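Local coordinates for protein acyl-CoA dehydrogenase (Bacillus subtilis, PDB 5LNX) that catalyses the FAD-dependent dehydrogenation of saturated acyl-CoA thioesters to their 2,3-dehydroacyl-CoA products, passing the electrons to an acceptor, at residues Q5-M10 with G61-S66. Numbering follows the deposited sequence.
Sequences QEQVMM and GADVVS
Q7 and S66 bring the two backbones together, their CA atoms 5.3 Å apart, where the loop leading into helix 9-32 meets the first turn of helix 64-77 in the all-helical N-terminal domain of the acyl-CoA dehydrogenase fold. D63 is the N-cap of helix 64-77: its short side chain brings the carboxylate back over the first turn, where OD2 accepts from S66 N at 3.3 Å and from S66 OG. The same oxygen receives a weak hydrogen bond from Q7 NE2 at 3.2 Å, while D63 OD1 lies 2.8 Å from Q7 NE2. Glutamine suits its place because its chain, extended beyond CG, spans the gap, and its amide lies nearly coplanar with the carboxylate, 29° between the planes. Replacing D63 by alanine would probably leave S66 N and OG without their capping acceptor and the Q7 amide without its carboxylate partner. Q7 OE1 accepts from Q5 N at 2.8 Å, the donor above the carbonyl plane, which would help fix the amide's rotation. V65 offers a nonpolar flank, with CG1 3.7 Å from Q7 CD. M10 sets CG opposite its own N (chi1 -173°) and bends its thioether chain near L48 and I51, while CG rests 3.7 Å from S66 O.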
ATOM      1  N   GLN D   5      31.921 -15.194  -0.505  1.00 45.72           N
ATOM      2  CA  GLN D   5      32.931 -15.991  -1.198  1.00 46.49           C
ATOM      3  C   GLN D   5      33.444 -17.138  -0.327  1.00 44.48           C
ATOM      4  O   GLN D   5      33.895 -16.872   0.777  1.00 47.98           O
ATOM      5  CB  GLN D   5      34.113 -15.108  -1.561  1.00 45.14           C
ATOM      6  N   GLU D   6      33.443 -18.381  -0.814  1.00 40.59           N
ATOM      7  CA  GLU D   6      33.019 -18.687  -2.191  1.00 45.55           C
ATOM      8  C   GLU D   6      32.571 -20.186  -2.419  1.00 39.73           C
ATOM      9  O   GLU D   6      33.436 -21.076  -2.357  1.00 29.60           O
ATOM     10  CB  GLU D   6      34.158 -18.201  -3.141  1.00 47.13           C
ATOM     11  CG  GLU D   6      33.910 -18.370  -4.621  1.00 49.02           C
ATOM     12  CD  GLU D   6      34.025 -19.806  -5.058  1.00 51.81           C
ATOM     13  OE1 GLU D   6      34.861 -20.566  -4.530  1.00 63.81           O
ATOM     14  OE2 GLU D   6      33.264 -20.193  -5.943  1.00 56.15           O
ATOM     15  N   GLN D   7      31.267 -20.545  -2.639  1.00 38.75           N
ATOM     16  CA  GLN D   7      30.003 -19.751  -2.940  1.00 38.20           C
ATOM     17  C   GLN D   7      29.669 -18.988  -4.257  1.00 42.96           C
ATOM     18  O   GLN D   7      28.556 -18.434  -4.391  1.00 47.63           O
ATOM     19  CB  GLN D   7      29.783 -18.540  -2.014  1.00 35.75           C
ATOM     20  CG  GLN D   7      30.014 -18.911  -0.566  1.00 35.05           C
ATOM     21  CD  GLN D   7      29.604 -17.837   0.425  1.00 34.42           C
ATOM     22  OE1 GLN D   7      29.585 -16.651   0.099  1.00 37.86           O
ATOM     23  NE2 GLN D   7      29.336 -18.241   1.659  1.00 29.96           N
ATOM     24  N   VAL D   8      30.587 -18.955  -5.223  1.00 44.26           N
ATOM     25  CA  VAL D   8      30.308 -18.296  -6.521  1.00 46.47           C
ATOM     26  C   VAL D   8      30.189 -19.592  -7.355  1.00 44.85           C
ATOM     27  O   VAL D   8      29.380 -19.661  -8.291  1.00 46.90           O
ATOM     28  CB  VAL D   8      31.394 -17.348  -7.117  1.00 53.66           C
ATOM     29  CG1 VAL D   8      31.171 -17.172  -8.617  1.00 52.19           C
ATOM     30  CG2 VAL D   8      31.352 -15.982  -6.448  1.00 54.78           C
ATOM     31  N   MET D   9      30.972 -20.607  -6.982  1.00 43.14           N
ATOM     32  CA  MET D   9      30.932 -21.942  -7.613  1.00 46.83           C
ATOM     33  C   MET D   9      29.625 -22.690  -7.332  1.00 45.11           C
ATOM     34  O   MET D   9      29.055 -23.313  -8.235  1.00 43.76           O
ATOM     35  CB  MET D   9      32.162 -22.824  -7.250  1.00 47.34           C
ATOM     36  CG  MET D   9      33.354 -22.581  -8.162  1.00 50.02           C
ATOM     37  SD  MET D   9      34.864 -23.369  -7.590  1.00 55.95           S
ATOM     38  CE  MET D   9      36.075 -22.327  -8.401  1.00 53.88           C
ATOM     39  N   MET D  10      29.152 -22.616  -6.089  1.00 42.14           N
ATOM     40  CA  MET D  10      27.885 -23.244  -5.703  1.00 36.17           C
ATOM     41  C   MET D  10      26.791 -22.642  -6.568  1.00 37.83           C
ATOM     42  O   MET D  10      26.091 -23.358  -7.273  1.00 40.80           O
ATOM     43  CB  MET D  10      27.567 -23.033  -4.210  1.00 35.34           C
ATOM     44  CG  MET D  10      26.348 -23.812  -3.719  1.00 31.08           C
ATOM     45  SD  MET D  10      26.720 -25.557  -3.393  1.00 28.90           S
ATOM     46  CE  MET D  10      25.260 -26.318  -4.071  1.00 28.37           C
ATOM     47  N   GLY D  61      29.759 -30.191   3.157  1.00 27.30           N
ATOM     48  CA  GLY D  61      30.752 -29.526   4.005  1.00 28.58           C
ATOM     49  C   GLY D  61      30.788 -28.020   3.819  1.00 28.05           C
ATOM     50  O   GLY D  61      31.749 -27.351   4.202  1.00 24.07           O
ATOM     51  N   ALA D  62      29.718 -27.488   3.244  1.00 30.77           N
ATOM     52  CA  ALA D  62      29.653 -26.072   2.900  1.00 35.19           C
ATOM     53  C   ALA D  62      28.961 -25.283   4.021  1.00 38.54           C
ATOM     54  O   ALA D  62      28.552 -25.868   5.022  1.00 37.72           O
ATOM     55  CB  ALA D  62      28.940 -25.882   1.566  1.00 32.86           C
ATOM     56  N   ASP D  63      28.828 -23.966   3.823  1.00 35.94           N
ATOM     57  CA  ASP D  63      28.274 -23.065   4.824  1.00 34.29           C
ATOM     58  C   ASP D  63      26.819 -22.694   4.509  1.00 31.85           C
ATOM     59  O   ASP D  63      26.217 -23.168   3.543  1.00 33.86           O
ATOM     60  CB  ASP D  63      29.161 -21.812   5.000  1.00 35.39           C
ATOM     61  CG  ASP D  63      29.052 -20.825   3.822  1.00 43.53           C
ATOM     62  OD1 ASP D  63      29.207 -19.602   4.052  1.00 41.07           O
ATOM     63  OD2 ASP D  63      28.767 -21.254   2.682  1.00 43.68           O
ATOM     64  N   VAL D  64      26.256 -21.846   5.352  1.00 28.69           N
ATOM     65  CA  VAL D  64      24.822 -21.603   5.344  1.00 27.31           C
ATOM     66  C   VAL D  64      24.423 -20.595   4.248  1.00 28.69           C
ATOM     67  O   VAL D  64      23.328 -20.666   3.692  1.00 31.26           O
ATOM     68  CB  VAL D  64      24.357 -21.236   6.755  1.00 24.03           C
ATOM     69  CG1 VAL D  64      24.932 -19.924   7.169  1.00 25.55           C
ATOM     70  CG2 VAL D  64      22.843 -21.250   6.922  1.00 24.49           C
ATOM     71  N   VAL D  65      25.303 -19.652   3.942  1.00 28.13           N
ATOM     72  CA  VAL D  65      25.095 -18.758   2.787  1.00 28.12           C
ATOM     73  C   VAL D  65      24.990 -19.564   1.477  1.00 27.82           C
ATOM     74  O   VAL D  65      24.016 -19.450   0.750  1.00 22.82           O
ATOM     75  CB  VAL D  65      26.219 -17.715   2.673  1.00 29.26           C
ATOM     76  CG1 VAL D  65      26.170 -16.976   1.332  1.00 29.37           C
ATOM     77  CG2 VAL D  65      26.126 -16.728   3.826  1.00 29.21           C
ATOM     78  N   SER D  66      25.967 -20.433   1.236  1.00 28.65           N
ATOM     79  CA  SER D  66      25.936 -21.343   0.087  1.00 28.87           C
ATOM     80  C   SER D  66      24.636 -22.156  -0.005  1.00 32.38           C
ATOM     81  O   SER D  66      24.098 -22.388  -1.091  1.00 33.17           O
ATOM     82  CB  SER D  66      27.107 -22.305   0.163  1.00 28.37           C
ATOM     83  OG  SER D  66      28.339 -21.617   0.219  1.00 32.12           O
TER